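Side-chain contacts in putative cyclohexadienyl dehydrogenase and ADH prephenate dehydrogenase (PDB 4WJI), which probably catalyses the NAD(P)-dependent oxidative decarboxylation of prephenate to 4-hydroxyphenylpyruvate in tyrosine biosynthesis, and binds NADP and tyrosine: residues A151-E155 and E156-R160; D173-D176 and P177-D181. One frame throughout, in Å; residues are numbered along the deposited sequence.

Contact 1: A151-E155 and E156-R160; sequences AGTDE and EAVAR
Asp154 OD1 accepts from two backbone amides of the first helical turn, and the two bonds are of unequal quality. The bond from Ala157 N to Asp154 OD1 is 2.9 Å long with an N-H...O angle of 157°; it meets the carboxylate on the anti side, out of its plane. The amide of Glu156 lies 2.8 Å from the same Asp154 OD1, but at 121° that second bond is weak. CG anti to the backbone N (chi1 -176°) swings OD1 toward the amides of Glu156 and Ala157. Without the carboxylate, as with an alanine here, the amide of Ala157 is likely to lose its capping partner. The carboxylate of Glu156 stays nearby, its OE1 4.4 Å from Asp154 OD1; these like charges may disfavour each other slightly, while the partial positive charge of the helix start would probably favour both.

Backbone bonds continue the turn: Val158 N reaches Asp154 O at 3.2 Å, and Ala159 N reaches Glu155 O at 3.0 Å.

Apolar contact comes from Thr153 and Val158: Thr153 CG2 meets Val158 CG2 at 4.0 Å, the two side chains crossing at about a right angle, while Thr153 OG1 turns back to Pro150 O. Thr153 also rests on Val119, and Asp154 and Ala157 on His117, both of strand 117-123. The Asp154 bond to Ala157 N makes this an Asp N-cap, here starting helix 155-167 against the sheet of the Rossmann-type nucleotide-binding domain, away from the annotated sites.

Contact 2: D173-D176 and P177-D181; sequences DEMD and PKHHD
An aspartate N-cap followed by proline starts helix 177-203, with Asp176 capping and Met175, a selenomethionine, lying against His179 and His180. His179 N donates to Asp176 OD2 at 2.8 Å with an N-H...O angle of 152°, approaching from above the carboxylate plane. The other oxygen, Asp176 OD1, sits 3.3 Å from Pro177 CD; one oxygen of the carboxylate thus lies beside the proline while the other takes the amide of His179. Backbone pairing follows at once: His180 N to Asp176 O is 3.0 Å and nearly straight at 173°. Pro177 has no amide hydrogen, which forfeits no backbone bond here, since first-turn amides have no preceding helical carbonyl to meet.

The cap lies where the chain leaves strand 171-174, an outermost strand of this chain's Rossmann-type sheet, for the long helix beyond it. Met175 lies against the first turn of that helix. Its CG stands between the backbone N and the carbonyl carbon (chi1 67°), and with the chain extended at chi2 this brings SE to both histidines. SE lies 3.7 Å from His180 CA and approaches the His179 ring obliquely, 3.8 Å from its CD2. Met175 also packs on Ile146 of strand 144-147 and on Tyr216 of the second subunit.

The two histidines point their polar ends differently. His179 NE2 bonds Glu212 of the second subunit. His180 ND1 donates to Asp181 OD1 at 2.8 Å, the acceptor close to the ring plane; this bond, with that between His180 NE2 and His122 of the tyrosine pocket, fixes the rotation of the imidazole. Asp181 is held in turn by the amides of Lys101 and Gly102.

Contacts 1 and 2 come in series along the chain, their centres 15 Å apart. Contact 1 opens helix 155-167; strand 171-174 follows, and contact 2 turns its end into helix 177-203. They touch where Val158 CG1 packs 4.0 Å from Glu174 OE2, an oxygen that also forms a salt bridge to Arg162 of helix 155-167. Both segment pairs thus bracket a helix-strand unit at one edge of the sheet. Contact 1 is remote from annotated sites; contact 2 passes from the sheet of the nucleotide-binding domain into a helix of the dimerization domain, consistent with its contacts to the second subunit, and brings His180 to about 7 Å, side chain to ligand, from bound tyrosine.

Contact 1: A151-E155 and E156-R160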
ATOM      1  N   ALA A 151      20.093  -7.086  28.916  1.00 29.73           N
ATOM      2  CA  ALA A 151      20.028  -7.647  30.255  1.00 28.52           C
ATOM      3  C   ALA A 151      20.860  -6.801  31.208  1.00 24.05           C
ATOM      4  O   ALA A 151      21.952  -6.425  30.882  1.00 28.82           O
ATOM      5  CB  ALA A 151      20.585  -9.066  30.210  1.00 53.70           C
ATOM      6  N   GLY A 152      20.323  -6.497  32.376  1.00 22.88           N
ATOM      7  CA  GLY A 152      21.014  -5.729  33.394  1.00 24.69           C
ATOM      8  C   GLY A 152      20.895  -4.216  33.237  1.00 24.13           C
ATOM      9  O   GLY A 152      21.449  -3.489  34.009  1.00 26.86           O
ATOM     10  N   THR A 153      20.134  -3.757  32.248  1.00 22.71           N
ATOM     11  CA  THR A 153      19.887  -2.311  32.119  1.00 19.07           C
ATOM     12  C   THR A 153      19.092  -1.811  33.338  1.00 20.09           C
ATOM     13  O   THR A 153      18.187  -2.483  33.815  1.00 23.42           O
ATOM     14  CB  THR A 153      19.133  -1.996  30.818  1.00 19.31           C
ATOM     15  OG1 THR A 153      19.823  -2.559  29.698  1.00 21.70           O
ATOM     16  CG2 THR A 153      19.027  -0.494  30.634  1.00 21.54           C
ATOM     17  N   ASP A 154      19.469  -0.632  33.827  1.00 16.83           N
ATOM     18  CA  ASP A 154      18.813   0.087  34.926  1.00 18.19           C
ATOM     19  C   ASP A 154      17.310   0.191  34.710  1.00 17.21           C
ATOM     20  O   ASP A 154      16.858   0.756  33.720  1.00 17.36           O
ATOM     21  CB  ASP A 154      19.458   1.497  35.051  1.00 20.02           C
ATOM     22  CG  ASP A 154      18.928   2.306  36.238  1.00 25.45           C
ATOM     23  OD1 ASP A 154      17.732   2.576  36.291  1.00 27.80           O
ATOM     24  OD2 ASP A 154      19.712   2.696  37.142  1.00 26.22           O
ATOM     25  N   GLU A 155      16.513  -0.331  35.637  1.00 18.51           N
ATOM     26  CA  GLU A 155      15.067  -0.427  35.409  1.00 16.54           C
ATOM     27  C   GLU A 155      14.407   0.923  35.533  1.00 14.73           C
ATOM     28  O   GLU A 155      13.347   1.159  34.923  1.00 17.92           O
ATOM     29  CB  GLU A 155      14.381  -1.514  36.294  1.00 23.07           C
ATOM     30  CG  GLU A 155      14.732  -2.960  35.888  1.00 32.98           C
ATOM     31  CD  GLU A 155      14.206  -3.436  34.520  1.00 56.24           C
ATOM     32  OE1 GLU A 155      13.124  -2.985  34.063  1.00 62.88           O
ATOM     33  OE2 GLU A 155      14.872  -4.309  33.901  1.00 84.71           O
ATOM     34  N   GLU A 156      15.035   1.844  36.263  1.00 15.36           N
ATOM     35  CA  GLU A 156      14.486   3.189  36.355  1.00 17.74           C
ATOM     36  C   GLU A 156      14.680   3.933  35.031  1.00 16.32           C
ATOM     37  O   GLU A 156      13.770   4.642  34.606  1.00 15.69           O
ATOM     38  CB  GLU A 156      15.063   3.973  37.523  1.00 22.30           C
ATOM     39  CG  GLU A 156      14.208   5.181  37.924  1.00 30.55           C
ATOM     40  CD  GLU A 156      14.815   6.509  37.562  1.00 40.80           C
ATOM     41  OE1 GLU A 156      15.986   6.530  37.128  1.00 51.77           O
ATOM     42  OE2 GLU A 156      14.117   7.537  37.734  1.00 52.47           O
ATOM     43  N   ALA A 157      15.818   3.753  34.387  1.00 17.83           N
ATOM     44  CA  ALA A 157      16.052   4.326  33.061  1.00 14.46           C
ATOM     45  C   ALA A 157      15.002   3.803  32.046  1.00 14.62           C
ATOM     46  O   ALA A 157      14.415   4.578  31.282  1.00 13.58           O
ATOM     47  CB  ALA A 157      17.492   4.045  32.601  1.00 16.84           C
ATOM     48  N   VAL A 158      14.737   2.501  32.080  1.00 12.62           N
ATOM     49  CA  VAL A 158      13.760   1.910  31.168  1.00 12.96           C
ATOM     50  C   VAL A 158      12.376   2.534  31.460  1.00 12.56           C
ATOM     51  O   VAL A 158      11.674   2.913  30.562  1.00 12.54           O
ATOM     52  CB  VAL A 158      13.725   0.361  31.254  1.00 13.92           C
ATOM     53  CG1 VAL A 158      12.714  -0.173  30.312  1.00 12.96           C
ATOM     54  CG2 VAL A 158      15.086  -0.232  30.935  1.00 15.50           C
ATOM     55  N   ALA A 159      11.988   2.623  32.724  1.00 12.50           N
ATOM     56  CA  ALA A 159      10.718   3.226  33.104  1.00 13.59           C
ATOM     57  C   ALA A 159      10.597   4.670  32.655  1.00 11.44           C
ATOM     58  O   ALA A 159       9.523   5.089  32.234  1.00 12.25           O
ATOM     59  CB  ALA A 159      10.526   3.145  34.618  1.00 16.07           C
ATOM     60  N   ARG A 160      11.670   5.449  32.744  1.00 12.26           N
ATOM     61  CA  ARG A 160      11.591   6.835  32.273  1.00 13.47           C
ATOM     62  C   ARG A 160      11.380   6.930  30.758  1.00 10.98           C
ATOM     63  O   ARG A 160      10.653   7.806  30.277  1.00 11.37           O
ATOM     64  CB  ARG A 160      12.821   7.644  32.666  1.00 15.51           C
ATOM     65  CG  ARG A 160      12.942   7.892  34.166  1.00 20.46           C
ATOM     66  CD  ARG A 160      14.183   8.701  34.487  1.00 20.21           C
ATOM     67  NE  ARG A 160      14.000  10.129  34.184  1.00 22.32           N
ATOM     68  CZ  ARG A 160      14.974  11.043  34.297  1.00 22.06           C
ATOM     69  NH1 ARG A 160      16.209  10.647  34.578  1.00 24.30           N
ATOM     70  NH2 ARG A 160      14.730  12.339  34.077  1.00 18.96           N
TER

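Contact 2: D173-D176 and P177-D181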
ATOM      1  N   ASP A 173       6.055  -1.752  24.259  1.00 12.22           N
ATOM      2  CA  ASP A 173       6.371  -3.149  24.512  1.00 13.17           C
ATOM      3  C   ASP A 173       7.876  -3.288  24.629  1.00 14.49           C
ATOM      4  O   ASP A 173       8.600  -2.569  24.012  1.00 15.87           O
ATOM      5  CB  ASP A 173       5.977  -4.032  23.331  1.00 18.81           C
ATOM      6  CG  ASP A 173       4.597  -4.573  23.421  1.00 24.85           C
ATOM      7  OD1 ASP A 173       4.073  -4.680  24.509  1.00 29.15           O
ATOM      8  OD2 ASP A 173       4.009  -4.897  22.354  1.00 24.88           O
ATOM      9  N   GLU A 174       8.330  -4.239  25.409  1.00 15.38           N
ATOM     10  CA  GLU A 174       9.747  -4.569  25.520  1.00 14.83           C
ATOM     11  C   GLU A 174       9.998  -5.943  24.944  1.00 15.41           C
ATOM     12  O   GLU A 174       9.204  -6.842  25.165  1.00 18.59           O
ATOM     13  CB  GLU A 174      10.177  -4.567  26.985  1.00 21.82           C
ATOM     14  CG  GLU A 174       9.892  -3.258  27.685  1.00 30.75           C
ATOM     15  CD  GLU A 174      10.245  -3.257  29.168  1.00 31.91           C
ATOM     16  OE1 GLU A 174      11.217  -3.928  29.582  1.00 41.12           O
ATOM     17  OE2 GLU A 174       9.551  -2.533  29.894  1.00 45.69           O
HETATM   18  N   MSE A 175      11.097  -6.101  24.235  1.00 14.84           N
HETATM   19  CA  MSE A 175      11.497  -7.407  23.739  1.00 15.56           C
HETATM   20  C   MSE A 175      12.977  -7.515  23.546  1.00 16.23           C
HETATM   21  O   MSE A 175      13.689  -6.550  23.579  1.00 16.58           O
HETATM   22  CB  MSE A 175      10.747  -7.864  22.481  1.00 19.98           C
HETATM   23  CG  MSE A 175      11.099  -6.992  21.296  1.00 18.23           C
HETATM   24 SE   MSE A 175       9.888  -7.331  19.744  1.00 19.38          SE
HETATM   25  CE  MSE A 175       8.229  -6.670  20.488  1.00 22.81           C
ATOM     26  N   ASP A 176      13.429  -8.740  23.337  1.00 15.08           N
ATOM     27  CA  ASP A 176      14.820  -9.013  23.022  1.00 14.44           C
ATOM     28  C   ASP A 176      15.157  -8.459  21.627  1.00 12.23           C
ATOM     29  O   ASP A 176      14.332  -8.509  20.728  1.00 13.31           O
ATOM     30  CB  ASP A 176      15.065 -10.547  23.126  1.00 22.17           C
ATOM     31  CG  ASP A 176      16.140 -11.095  22.160  1.00 33.64           C
ATOM     32  OD1 ASP A 176      17.373 -11.008  22.428  1.00 52.82           O
ATOM     33  OD2 ASP A 176      15.743 -11.688  21.141  1.00 38.97           O
ATOM     34  N   PRO A 177      16.409  -7.983  21.442  1.00 13.69           N
ATOM     35  CA  PRO A 177      16.732  -7.425  20.107  1.00 13.87           C
ATOM     36  C   PRO A 177      16.644  -8.404  18.944  1.00 12.64           C
ATOM     37  O   PRO A 177      16.249  -7.983  17.843  1.00 13.32           O
ATOM     38  CB  PRO A 177      18.179  -6.951  20.237  1.00 19.52           C
ATOM     39  CG  PRO A 177      18.463  -6.845  21.661  1.00 20.54           C
ATOM     40  CD  PRO A 177      17.528  -7.759  22.401  1.00 13.68           C
ATOM     41  N   LYS A 178      17.048  -9.670  19.121  1.00 14.93           N
ATOM     42  CA  LYS A 178      16.944 -10.623  18.023  1.00 15.92           C
ATOM     43  C   LYS A 178      15.503 -10.875  17.648  1.00 14.38           C
ATOM     44  O   LYS A 178      15.195 -11.006  16.460  1.00 15.00           O
ATOM     45  CB  LYS A 178      17.661 -11.938  18.331  1.00 19.64           C
ATOM     46  CG  LYS A 178      19.175 -11.754  18.330  1.00 25.09           C
ATOM     47  CD  LYS A 178      19.945 -13.044  18.110  1.00 36.02           C
ATOM     48  CE  LYS A 178      21.442 -12.771  17.947  1.00 40.47           C
ATOM     49  NZ  LYS A 178      22.042 -11.970  19.054  1.00 47.68           N
ATOM     50  N   HIS A 179      14.617 -10.970  18.644  1.00 12.59           N
ATOM     51  CA  HIS A 179      13.195 -11.142  18.335  1.00 12.31           C
ATOM     52  C   HIS A 179      12.639  -9.921  17.612  1.00 10.91           C
ATOM     53  O   HIS A 179      11.901 -10.053  16.617  1.00 12.36           O
ATOM     54  CB  HIS A 179      12.389 -11.467  19.570  1.00 15.41           C
ATOM     55  CG  HIS A 179      10.958 -11.793  19.300  1.00 17.18           C
ATOM     56  ND1 HIS A 179      10.565 -12.872  18.546  1.00 18.74           N
ATOM     57  CD2 HIS A 179       9.824 -11.151  19.655  1.00 18.55           C
ATOM     58  CE1 HIS A 179       9.247 -12.892  18.463  1.00 21.85           C
ATOM     59  NE2 HIS A 179       8.775 -11.858  19.131  1.00 19.96           N
ATOM     60  N   HIS A 180      13.000  -8.719  18.077  1.00 10.90           N
ATOM     61  CA  HIS A 180      12.642  -7.486  17.344  1.00 10.67           C
ATOM     62  C   HIS A 180      12.999  -7.565  15.875  1.00  8.57           C
ATOM     63  O   HIS A 180      12.212  -7.230  15.003  1.00 10.32           O
ATOM     64  CB  HIS A 180      13.271  -6.255  17.984  1.00 10.08           C
ATOM     65  CG  HIS A 180      13.188  -5.016  17.129  1.00  9.47           C
ATOM     66  ND1 HIS A 180      14.003  -4.803  16.052  1.00 10.37           N
ATOM     67  CD2 HIS A 180      12.353  -3.949  17.184  1.00 10.47           C
ATOM     68  CE1 HIS A 180      13.682  -3.646  15.478  1.00 10.87           C
ATOM     69  NE2 HIS A 180      12.674  -3.119  16.137  1.00  9.13           N
ATOM     70  N   ASP A 181      14.228  -7.967  15.587  1.00 10.02           N
ATOM     71  CA  ASP A 181      14.725  -7.984  14.247  1.00  9.61           C
ATOM     72  C   ASP A 181      13.995  -9.019  13.353  1.00 10.52           C
ATOM     73  O   ASP A 181      13.766  -8.751  12.168  1.00  9.72           O
ATOM     74  CB  ASP A 181      16.255  -8.142  14.228  1.00 10.49           C
ATOM     75  CG  ASP A 181      17.008  -6.865  14.750  1.00 12.77           C
ATOM     76  OD1 ASP A 181      16.374  -5.786  14.946  1.00 12.07           O
ATOM     77  OD2 ASP A 181      18.259  -6.959  14.956  1.00 13.30           O
TER